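Local atomic coordinates of 3-dehydroshikimate dehydratase (Pseudomonas putida, PDB entry 5HMQ), a protein that converts 3-dehydroshikimate into protocatechuate and water with the help of a divalent metal cation, using the N-terminal domain of a two-domain chain. Residues M3-S11 against Y234-N244; A24-E35 against L55-P64. All blocks are in the same frame, centred on the assembly; numbering follows the deposited sequence.

Contact 1 of 2, residues M3-S11 against Y234-N244. With MG (magnesium ion), chain K.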
loop_
_atom_site.group_PDB
_atom_site.type_symbol
_atom_site.label_atom_id
_atom_site.label_comp_id
_atom_site.label_asym_id
_atom_site.label_seq_id
_atom_site.Cartn_x
_atom_site.Cartn_y
_atom_site.Cartn_z
HETATM N N MSE C 3 -11.549 26.433 -13.734
HETATM C CA MSE C 3 -12.239 26.422 -12.452
HETATM C C MSE C 3 -11.257 26.264 -11.299
HETATM O O MSE C 3 -10.140 25.779 -11.480
HETATM C CB MSE C 3 -13.271 25.301 -12.402
HETATM C CG MSE C 3 -14.627 25.679 -12.945
HETATM SE SE MSE C 3 -15.680 24.082 -13.252
HETATM C CE MSE C 3 -17.355 24.669 -12.511
ATOM N N GLN C 4 -11.686 26.686 -10.113
ATOM C CA GLN C 4 -10.901 26.502 -8.899
ATOM C C GLN C 4 -10.907 25.025 -8.525
ATOM O O GLN C 4 -11.932 24.493 -8.088
ATOM C CB GLN C 4 -11.481 27.354 -7.774
ATOM C CG GLN C 4 -10.472 27.804 -6.742
ATOM C CD GLN C 4 -11.109 28.613 -5.629
ATOM O OE1 GLN C 4 -12.303 28.481 -5.356
ATOM N NE2 GLN C 4 -10.315 29.460 -4.984
ATOM N N ARG C 5 -9.774 24.352 -8.707
ATOM C CA ARG C 5 -9.671 22.926 -8.440
ATOM C C ARG C 5 -9.263 22.712 -6.989
ATOM O O ARG C 5 -8.223 23.214 -6.552
ATOM C CB ARG C 5 -8.668 22.273 -9.392
ATOM C CG ARG C 5 -9.049 22.435 -10.852
ATOM C CD ARG C 5 -8.075 21.728 -11.768
ATOM N NE ARG C 5 -8.324 22.054 -13.169
ATOM C CZ ARG C 5 -7.500 22.780 -13.918
ATOM N NH1 ARG C 5 -6.370 23.241 -13.401
ATOM N NH2 ARG C 5 -7.797 23.034 -15.184
ATOM N N SER C 6 -10.072 21.967 -6.246
ATOM C CA SER C 6 -9.800 21.715 -4.840
ATOM C C SER C 6 -9.901 20.216 -4.569
ATOM O O SER C 6 -10.327 19.428 -5.422
ATOM C CB SER C 6 -10.770 22.501 -3.932
ATOM O OG SER C 6 -12.116 22.283 -4.304
ATOM N N ILE C 7 -9.480 19.819 -3.374
ATOM C CA ILE C 7 -9.594 18.437 -2.925
ATOM C C ILE C 7 -9.769 18.440 -1.413
ATOM O O ILE C 7 -9.133 19.223 -0.703
ATOM C CB ILE C 7 -8.368 17.601 -3.362
ATOM C CG1 ILE C 7 -8.459 16.170 -2.810
ATOM C CG2 ILE C 7 -7.075 18.274 -2.942
ATOM C CD1 ILE C 7 -7.376 15.248 -3.348
ATOM N N ALA C 8 -10.657 17.577 -0.922
ATOM C CA ALA C 8 -10.870 17.472 0.518
ATOM C C ALA C 8 -9.690 16.767 1.181
ATOM O O ALA C 8 -9.127 15.814 0.635
ATOM C CB ALA C 8 -12.168 16.726 0.820
ATOM N N THR C 9 -9.311 17.250 2.367
ATOM C CA THR C 9 -8.178 16.660 3.077
ATOM C C THR C 9 -8.443 15.213 3.467
ATOM O O THR C 9 -7.498 14.436 3.642
ATOM C CB THR C 9 -7.836 17.485 4.317
ATOM O OG1 THR C 9 -9.015 17.673 5.108
ATOM C CG2 THR C 9 -7.257 18.828 3.930
ATOM N N VAL C 10 -9.713 14.832 3.619
ATOM C CA VAL C 10 -10.043 13.449 3.943
ATOM C C VAL C 10 -9.649 12.496 2.819
ATOM O O VAL C 10 -9.582 11.281 3.033
ATOM C CB VAL C 10 -11.546 13.333 4.285
ATOM C CG1 VAL C 10 -12.395 13.378 3.023
ATOM C CG2 VAL C 10 -11.822 12.073 5.101
ATOM N N SER C 11 -9.370 13.018 1.621
ATOM C CA SER C 11 -8.949 12.192 0.496
ATOM C C SER C 11 -7.498 11.742 0.593
ATOM O O SER C 11 -7.071 10.909 -0.214
ATOM C CB SER C 11 -9.159 12.946 -0.822
ATOM O OG SER C 11 -10.491 13.415 -0.939
ATOM N N TYR C 234 -22.621 27.425 -13.963
ATOM C CA TYR C 234 -21.759 27.283 -12.794
ATOM C C TYR C 234 -20.293 27.207 -13.197
ATOM O O TYR C 234 -19.902 26.389 -14.034
ATOM C CB TYR C 234 -22.166 26.036 -12.001
ATOM C CG TYR C 234 -21.273 25.717 -10.819
ATOM C CD1 TYR C 234 -21.453 26.348 -9.595
ATOM C CD2 TYR C 234 -20.280 24.751 -10.915
ATOM C CE1 TYR C 234 -20.642 26.050 -8.510
ATOM C CE2 TYR C 234 -19.467 24.447 -9.834
ATOM C CZ TYR C 234 -19.655 25.098 -8.635
ATOM O OH TYR C 234 -18.852 24.797 -7.557
ATOM N N ARG C 235 -19.481 28.079 -12.595
ATOM C CA ARG C 235 -18.036 28.069 -12.794
ATOM C C ARG C 235 -17.294 28.078 -11.464
ATOM O O ARG C 235 -16.130 28.486 -11.409
ATOM C CB ARG C 235 -17.594 29.250 -13.663
ATOM C CG ARG C 235 -18.242 29.280 -15.043
ATOM C CD ARG C 235 -17.788 28.099 -15.888
ATOM N NE ARG C 235 -18.369 28.114 -17.228
ATOM C CZ ARG C 235 -19.514 27.523 -17.558
ATOM N NH1 ARG C 235 -20.212 26.862 -16.646
ATOM N NH2 ARG C 235 -19.961 27.590 -18.804
ATOM N N GLY C 236 -17.943 27.627 -10.393
ATOM C CA GLY C 236 -17.345 27.602 -9.080
ATOM C C GLY C 236 -16.351 26.473 -8.917
ATOM O O GLY C 236 -15.877 25.883 -9.892
ATOM N N PRO C 237 -16.015 26.151 -7.670
ATOM C CA PRO C 237 -14.973 25.147 -7.424
ATOM C C PRO C 237 -15.375 23.767 -7.929
ATOM O O PRO C 237 -16.540 23.368 -7.859
ATOM C CB PRO C 237 -14.817 25.162 -5.898
ATOM C CG PRO C 237 -15.389 26.474 -5.462
ATOM C CD PRO C 237 -16.504 26.756 -6.421
ATOM N N LEU C 238 -14.380 23.044 -8.448
ATOM C CA LEU C 238 -14.510 21.640 -8.840
ATOM C C LEU C 238 -13.576 20.818 -7.964
ATOM O O LEU C 238 -12.354 20.972 -8.049
ATOM C CB LEU C 238 -14.173 21.439 -10.316
ATOM C CG LEU C 238 -14.256 19.996 -10.813
ATOM C CD1 LEU C 238 -15.695 19.507 -10.884
ATOM C CD2 LEU C 238 -13.540 19.845 -12.145
ATOM N N SER C 239 -14.141 19.933 -7.142
ATOM C CA SER C 239 -13.383 19.330 -6.056
ATOM C C SER C 239 -13.465 17.808 -6.106
ATOM O O SER C 239 -14.168 17.214 -6.933
ATOM C CB SER C 239 -13.871 19.835 -4.695
ATOM O OG SER C 239 -12.960 19.473 -3.670
ATOM N N LEU C 240 -12.723 17.187 -5.191
ATOM C CA LEU C 240 -12.606 15.740 -5.066
ATOM C C LEU C 240 -12.827 15.364 -3.610
ATOM O O LEU C 240 -12.245 15.987 -2.716
ATOM C CB LEU C 240 -11.229 15.253 -5.520
ATOM C CG LEU C 240 -10.844 15.517 -6.972
ATOM C CD1 LEU C 240 -9.356 15.326 -7.146
ATOM C CD2 LEU C 240 -11.614 14.601 -7.893
ATOM N N GLU C 241 -13.641 14.340 -3.366
ATOM C CA GLU C 241 -13.885 13.864 -2.002
ATOM C C GLU C 241 -13.807 12.340 -2.008
ATOM O O GLU C 241 -14.741 11.663 -2.449
ATOM C CB GLU C 241 -15.222 14.350 -1.452
ATOM C CG GLU C 241 -15.395 14.033 0.032
ATOM C CD GLU C 241 -16.802 14.273 0.534
ATOM O OE1 GLU C 241 -17.758 14.076 -0.245
ATOM O OE2 GLU C 241 -16.953 14.652 1.716
ATOM N N ILE C 242 -12.689 11.815 -1.511
ATOM C CA ILE C 242 -12.499 10.393 -1.266
ATOM C C ILE C 242 -12.306 10.212 0.230
ATOM O O ILE C 242 -11.805 11.110 0.914
ATOM C CB ILE C 242 -11.267 9.871 -2.043
ATOM C CG1 ILE C 242 -11.421 10.143 -3.533
ATOM C CG2 ILE C 242 -11.014 8.388 -1.778
ATOM C CD1 ILE C 242 -12.730 9.700 -4.096
ATOM N N PHE C 243 -12.713 9.056 0.747
ATOM C CA PHE C 243 -12.580 8.779 2.173
ATOM C C PHE C 243 -11.504 7.712 2.332
ATOM O O PHE C 243 -11.777 6.515 2.200
ATOM C CB PHE C 243 -13.913 8.348 2.777
ATOM C CG PHE C 243 -14.978 9.405 2.701
ATOM C CD1 PHE C 243 -14.913 10.533 3.507
ATOM C CD2 PHE C 243 -16.046 9.273 1.827
ATOM C CE1 PHE C 243 -15.889 11.513 3.437
ATOM C CE2 PHE C 243 -17.029 10.247 1.754
ATOM C CZ PHE C 243 -16.950 11.370 2.560
ATOM N N ASN C 244 -10.281 8.149 2.606
ATOM C CA ASN C 244 -9.186 7.263 2.960
ATOM C C ASN C 244 -8.962 7.273 4.471
ATOM O O ASN C 244 -9.664 7.947 5.229
ATOM C CB ASN C 244 -7.929 7.651 2.181
ATOM C CG ASN C 244 -7.848 6.948 0.836
ATOM O OD1 ASN C 244 -8.705 6.127 0.505
ATOM N ND2 ASN C 244 -6.835 7.285 0.045
HETATM MG MG MG K . -19.745 14.694 -0.295
HETATM O O HOH W 1 -19.365 15.756 1.391
HETATM O O HOH W 2 -20.279 13.205 0.895
#
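The terminal methyl of selenomethionine M3 approaches the Y234 ring obliquely, its CE 3.3 Å from Y234 CD2. One face of that ring carries the backbone nitrogen G236 N, 3.4 Å above its centre. At the edge, P237 O lies in the ring plane and accepts the 2.7 Å hydrogen bond from Y234 OH on a carbonyl lone pair. At the other end of the contact, V10 CG2 meets the edge of the F243 ring at CD1. Between the two rings, strands 6-8 and 238-240 run side by side at 31°, the first and last strands that close the (beta/alpha)8 barrel. L238 N donates to Q4 O and S6 N to L238 O, whereas the L240 N bond to S6 O is weak; A8 N meets L240 O at 2.9 Å, nearly straight (177°). Beyond the strand S11 OG, anti to the carbonyl carbon (chi1 -54°), takes the I242 N-H at 2.8 Å. The CB of E241 points away from 3-11, and its extended chain carries OE1 to the magnesium ion, which it binds at 2.1 Å together with E136, D167, Q193 and two waters. E241 OE2 accepts from one of these waters and from Q63.

Contact 2 of 2, residues A24-E35 against L55-P64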
loop_
_atom_site.group_PDB
_atom_site.type_symbol
_atom_site.label_atom_id
_atom_site.label_comp_id
_atom_site.label_asym_id
_atom_site.label_seq_id
_atom_site.Cartn_x
_atom_site.Cartn_y
_atom_site.Cartn_z
ATOM N N ALA C 24 -0.855 21.627 -2.549
ATOM C CA ALA C 24 -0.288 22.749 -3.293
ATOM C C ALA C 24 0.726 22.274 -4.327
ATOM O O ALA C 24 0.726 22.755 -5.467
ATOM C CB ALA C 24 0.351 23.751 -2.332
ATOM N N ALA C 25 1.603 21.341 -3.944
ATOM C CA ALA C 25 2.627 20.855 -4.866
ATOM C C ALA C 25 2.017 20.180 -6.089
ATOM O O ALA C 25 2.614 20.203 -7.171
ATOM C CB ALA C 25 3.570 19.894 -4.145
ATOM N N ALA C 26 0.842 19.570 -5.940
ATOM C CA ALA C 26 0.185 18.909 -7.058
ATOM C C ALA C 26 -0.464 19.886 -8.029
ATOM O O ALA C 26 -0.862 19.474 -9.124
ATOM C CB ALA C 26 -0.865 17.922 -6.542
ATOM N N GLY C 27 -0.582 21.159 -7.663
ATOM C CA GLY C 27 -1.169 22.155 -8.531
ATOM C C GLY C 27 -2.619 22.495 -8.265
ATOM O O GLY C 27 -3.249 23.131 -9.117
ATOM N N PHE C 28 -3.169 22.093 -7.122
ATOM C CA PHE C 28 -4.530 22.476 -6.778
ATOM C C PHE C 28 -4.606 23.964 -6.452
ATOM O O PHE C 28 -3.625 24.585 -6.033
ATOM C CB PHE C 28 -5.032 21.675 -5.578
ATOM C CG PHE C 28 -5.393 20.256 -5.897
ATOM C CD1 PHE C 28 -6.658 19.936 -6.361
ATOM C CD2 PHE C 28 -4.473 19.237 -5.715
ATOM C CE1 PHE C 28 -6.995 18.627 -6.649
ATOM C CE2 PHE C 28 -4.804 17.928 -6.001
ATOM C CZ PHE C 28 -6.067 17.622 -6.468
ATOM N N ASP C 29 -5.797 24.531 -6.639
ATOM C CA ASP C 29 -6.051 25.910 -6.248
ATOM C C ASP C 29 -6.623 26.018 -4.844
ATOM O O ASP C 29 -6.372 27.013 -4.154
ATOM C CB ASP C 29 -7.017 26.576 -7.234
ATOM C CG ASP C 29 -6.556 26.461 -8.673
ATOM O OD1 ASP C 29 -5.584 27.150 -9.048
ATOM O OD2 ASP C 29 -7.172 25.683 -9.432
ATOM N N GLY C 30 -7.380 25.013 -4.399
ATOM C CA GLY C 30 -8.096 25.091 -3.144
ATOM C C GLY C 30 -8.080 23.770 -2.400
ATOM O O GLY C 30 -7.558 22.765 -2.886
ATOM N N VAL C 31 -8.653 23.799 -1.199
ATOM C CA VAL C 31 -8.712 22.623 -0.338
ATOM C C VAL C 31 -9.970 22.706 0.513
ATOM O O VAL C 31 -10.329 23.778 1.012
ATOM C CB VAL C 31 -7.444 22.504 0.538
ATOM C CG1 VAL C 31 -7.169 23.810 1.270
ATOM C CG2 VAL C 31 -7.584 21.364 1.524
ATOM N N GLU C 32 -10.651 21.571 0.667
ATOM C CA GLU C 32 -11.704 21.440 1.665
ATOM C C GLU C 32 -11.066 20.976 2.967
ATOM O O GLU C 32 -10.390 19.942 2.997
ATOM C CB GLU C 32 -12.790 20.452 1.235
ATOM C CG GLU C 32 -13.046 20.329 -0.256
ATOM C CD GLU C 32 -14.097 19.267 -0.569
ATOM O OE1 GLU C 32 -14.823 18.851 0.362
ATOM O OE2 GLU C 32 -14.199 18.842 -1.738
ATOM N N ILE C 33 -11.258 21.749 4.032
ATOM C CA ILE C 33 -10.746 21.376 5.346
ATOM C C ILE C 33 -11.756 20.438 5.998
ATOM O O ILE C 33 -12.862 20.849 6.357
ATOM C CB ILE C 33 -10.475 22.604 6.221
ATOM C CG1 ILE C 33 -9.307 23.408 5.652
ATOM C CG2 ILE C 33 -10.173 22.181 7.647
ATOM C CD1 ILE C 33 -7.965 22.718 5.787
ATOM N N PHE C 34 -11.382 19.170 6.135
ATOM C CA PHE C 34 -12.185 18.204 6.869
ATOM C C PHE C 34 -11.988 18.450 8.359
ATOM O O PHE C 34 -10.851 18.530 8.832
ATOM C CB PHE C 34 -11.769 16.783 6.481
ATOM C CG PHE C 34 -12.721 15.710 6.936
ATOM C CD1 PHE C 34 -13.984 15.600 6.379
ATOM C CD2 PHE C 34 -12.336 14.786 7.896
ATOM C CE1 PHE C 34 -14.856 14.604 6.787
ATOM C CE2 PHE C 34 -13.201 13.786 8.309
ATOM C CZ PHE C 34 -14.463 13.695 7.753
ATOM N N GLU C 35 -13.094 18.603 9.093
ATOM C CA GLU C 35 -13.002 19.066 10.477
ATOM C C GLU C 35 -12.159 18.128 11.333
ATOM O O GLU C 35 -11.416 18.583 12.212
ATOM C CB GLU C 35 -14.395 19.213 11.090
ATOM C CG GLU C 35 -14.348 19.747 12.514
ATOM C CD GLU C 35 -15.714 20.057 13.081
ATOM O OE1 GLU C 35 -16.701 19.445 12.625
ATOM O OE2 GLU C 35 -15.795 20.911 13.990
ATOM N N LEU C 55 1.283 28.726 1.048
ATOM C CA LEU C 55 1.393 27.757 -0.036
ATOM C C LEU C 55 0.657 28.191 -1.296
ATOM O O LEU C 55 0.823 27.550 -2.340
ATOM C CB LEU C 55 0.873 26.392 0.416
ATOM C CG LEU C 55 1.684 25.710 1.519
ATOM C CD1 LEU C 55 0.891 24.575 2.151
ATOM C CD2 LEU C 55 3.007 25.205 0.967
ATOM N N GLY C 56 -0.131 29.261 -1.231
ATOM C CA GLY C 56 -0.845 29.742 -2.395
ATOM C C GLY C 56 -2.110 28.995 -2.740
ATOM O O GLY C 56 -2.530 29.016 -3.901
ATOM N N ILE C 57 -2.734 28.331 -1.771
ATOM C CA ILE C 57 -4.000 27.645 -1.992
ATOM C C ILE C 57 -5.048 28.261 -1.078
ATOM O O ILE C 57 -4.751 28.697 0.040
ATOM C CB ILE C 57 -3.896 26.120 -1.763
ATOM C CG1 ILE C 57 -3.447 25.816 -0.331
ATOM C CG2 ILE C 57 -2.955 25.488 -2.779
ATOM C CD1 ILE C 57 -3.445 24.338 0.007
ATOM N N ALA C 58 -6.282 28.304 -1.567
ATOM C CA ALA C 58 -7.400 28.834 -0.805
ATOM C C ALA C 58 -8.124 27.712 -0.072
ATOM O O ALA C 58 -8.079 26.549 -0.476
ATOM C CB ALA C 58 -8.378 29.573 -1.720
ATOM N N ILE C 59 -8.771 28.066 1.035
ATOM C CA ILE C 59 -9.656 27.146 1.740
ATOM C C ILE C 59 -11.055 27.376 1.179
ATOM O O ILE C 59 -11.727 28.346 1.528
ATOM C CB ILE C 59 -9.602 27.342 3.254
ATOM C CG1 ILE C 59 -8.186 27.074 3.768
ATOM C CG2 ILE C 59 -10.597 26.420 3.945
ATOM C CD1 ILE C 59 -8.036 27.246 5.267
ATOM N N THR C 60 -11.490 26.481 0.294
ATOM C CA THR C 60 -12.725 26.672 -0.453
ATOM C C THR C 60 -13.960 26.128 0.256
ATOM O O THR C 60 -15.080 26.434 -0.173
ATOM C CB THR C 60 -12.611 26.015 -1.833
ATOM O OG1 THR C 60 -12.415 24.604 -1.676
ATOM C CG2 THR C 60 -11.435 26.592 -2.605
ATOM N N LEU C 61 -13.793 25.346 1.321
ATOM C CA LEU C 61 -14.935 24.751 2.004
ATOM C C LEU C 61 -14.499 24.199 3.352
ATOM O O LEU C 61 -13.393 23.670 3.483
ATOM C CB LEU C 61 -15.567 23.634 1.159
ATOM C CG LEU C 61 -16.679 22.814 1.810
ATOM C CD1 LEU C 61 -17.929 23.648 2.026
ATOM C CD2 LEU C 61 -16.992 21.577 0.983
ATOM N N PHE C 62 -15.379 24.323 4.341
ATOM C CA PHE C 62 -15.237 23.657 5.627
ATOM C C PHE C 62 -16.358 22.635 5.755
ATOM O O PHE C 62 -17.517 22.940 5.457
ATOM C CB PHE C 62 -15.291 24.661 6.782
ATOM C CG PHE C 62 -15.286 24.020 8.143
ATOM C CD1 PHE C 62 -14.108 23.543 8.691
ATOM C CD2 PHE C 62 -16.460 23.886 8.867
ATOM C CE1 PHE C 62 -14.096 22.952 9.940
ATOM C CE2 PHE C 62 -16.457 23.294 10.116
ATOM C CZ PHE C 62 -15.271 22.826 10.653
ATOM N N GLN C 63 -16.015 21.426 6.189
ATOM C CA GLN C 63 -16.983 20.330 6.225
ATOM C C GLN C 63 -16.540 19.231 7.190
ATOM O O GLN C 63 -15.349 19.103 7.480
ATOM C CB GLN C 63 -17.183 19.758 4.815
ATOM C CG GLN C 63 -15.941 19.115 4.211
ATOM C CD GLN C 63 -16.160 17.665 3.821
ATOM O OE1 GLN C 63 -16.819 16.911 4.535
ATOM N NE2 GLN C 63 -15.610 17.269 2.678
ATOM N N PRO C 64 -17.496 18.435 7.702
ATOM C CA PRO C 64 -18.939 18.539 7.473
ATOM C C PRO C 64 -19.715 19.067 8.676
ATOM O O PRO C 64 -19.174 19.149 9.779
ATOM C CB PRO C 64 -19.327 17.094 7.182
ATOM C CG PRO C 64 -18.425 16.305 8.106
ATOM C CD PRO C 64 -17.154 17.133 8.305
HETATM O O HOH W 3 -19.208 20.601 12.256
#
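Q63 NE2 donates to E32 OE1 at 2.9 Å where strands 30-34 and 58-64 lie parallel, the two strands of a beta-alpha-beta unit of the TIM barrel. The carboxylate is met nearly along its C-O axis, and the two planar groups stand 33° apart. E32 OE1 is gripped a second time by Q193 and E32 OE2 is bonded by S239, so this pair belongs to the second shell of the catalytic metal. L61 CD2 packs beside E32 OE1. The strand core is tightly packed: T60 CG2 lies against G30 CA, while on the outward face I33 CG1 touches I59 CG2 at 3.7 Å and V31 CG1 meets I57 CD1. One extra residue is accommodated at T60: V31 O receives T60 N, as in the regular pairing with I59, but I33 N then bonds L61 O.

By contrast, both ends border solvent. A24 CB rests on L55 CB and I57 CG2 in a close apolar cluster next to exposed G56. At the C-terminal end of the strands, the Q63 amide lies at the edge of the F34 ring, its CD in the ring plane and the two planes 84° apart. E35 opens the helix after F34; its N-H bonds Q63 O at 2.8 Å. With CG anti to the backbone N (chi1 -178°), its chain extends past F62, placing E35 OE2 in the ring plane at the edge, near CZ, and K86 pairs with that oxygen. P64 follows a cis peptide, and a water donates to E35 OE1 at 2.8 Å and to the carbonyl oxygen P64 O at 2.9 Å.

In the fold
Both contacts hold strands of one eight-stranded parallel barrel, with centres about 8 Å apart. Contact 1 joins its first and last strands across 222 intervening residues and is buried; contact 2 pairs its second and third across a short helical connection, nested inside the loop that contact 1 closes, and reaches solvent at its ends. They meet where strand 6-8 runs beside 30-34, R5 O lying 2.8 Å from D29 N and S6 packing on G30. Backbone bonds hold both, but their side chains differ: contact 1 supplies the direct metal ligand E241, whereas contact 2 contributes E32 and Q63 behind the ligands, together with aliphatic packing on the barrel's outer face.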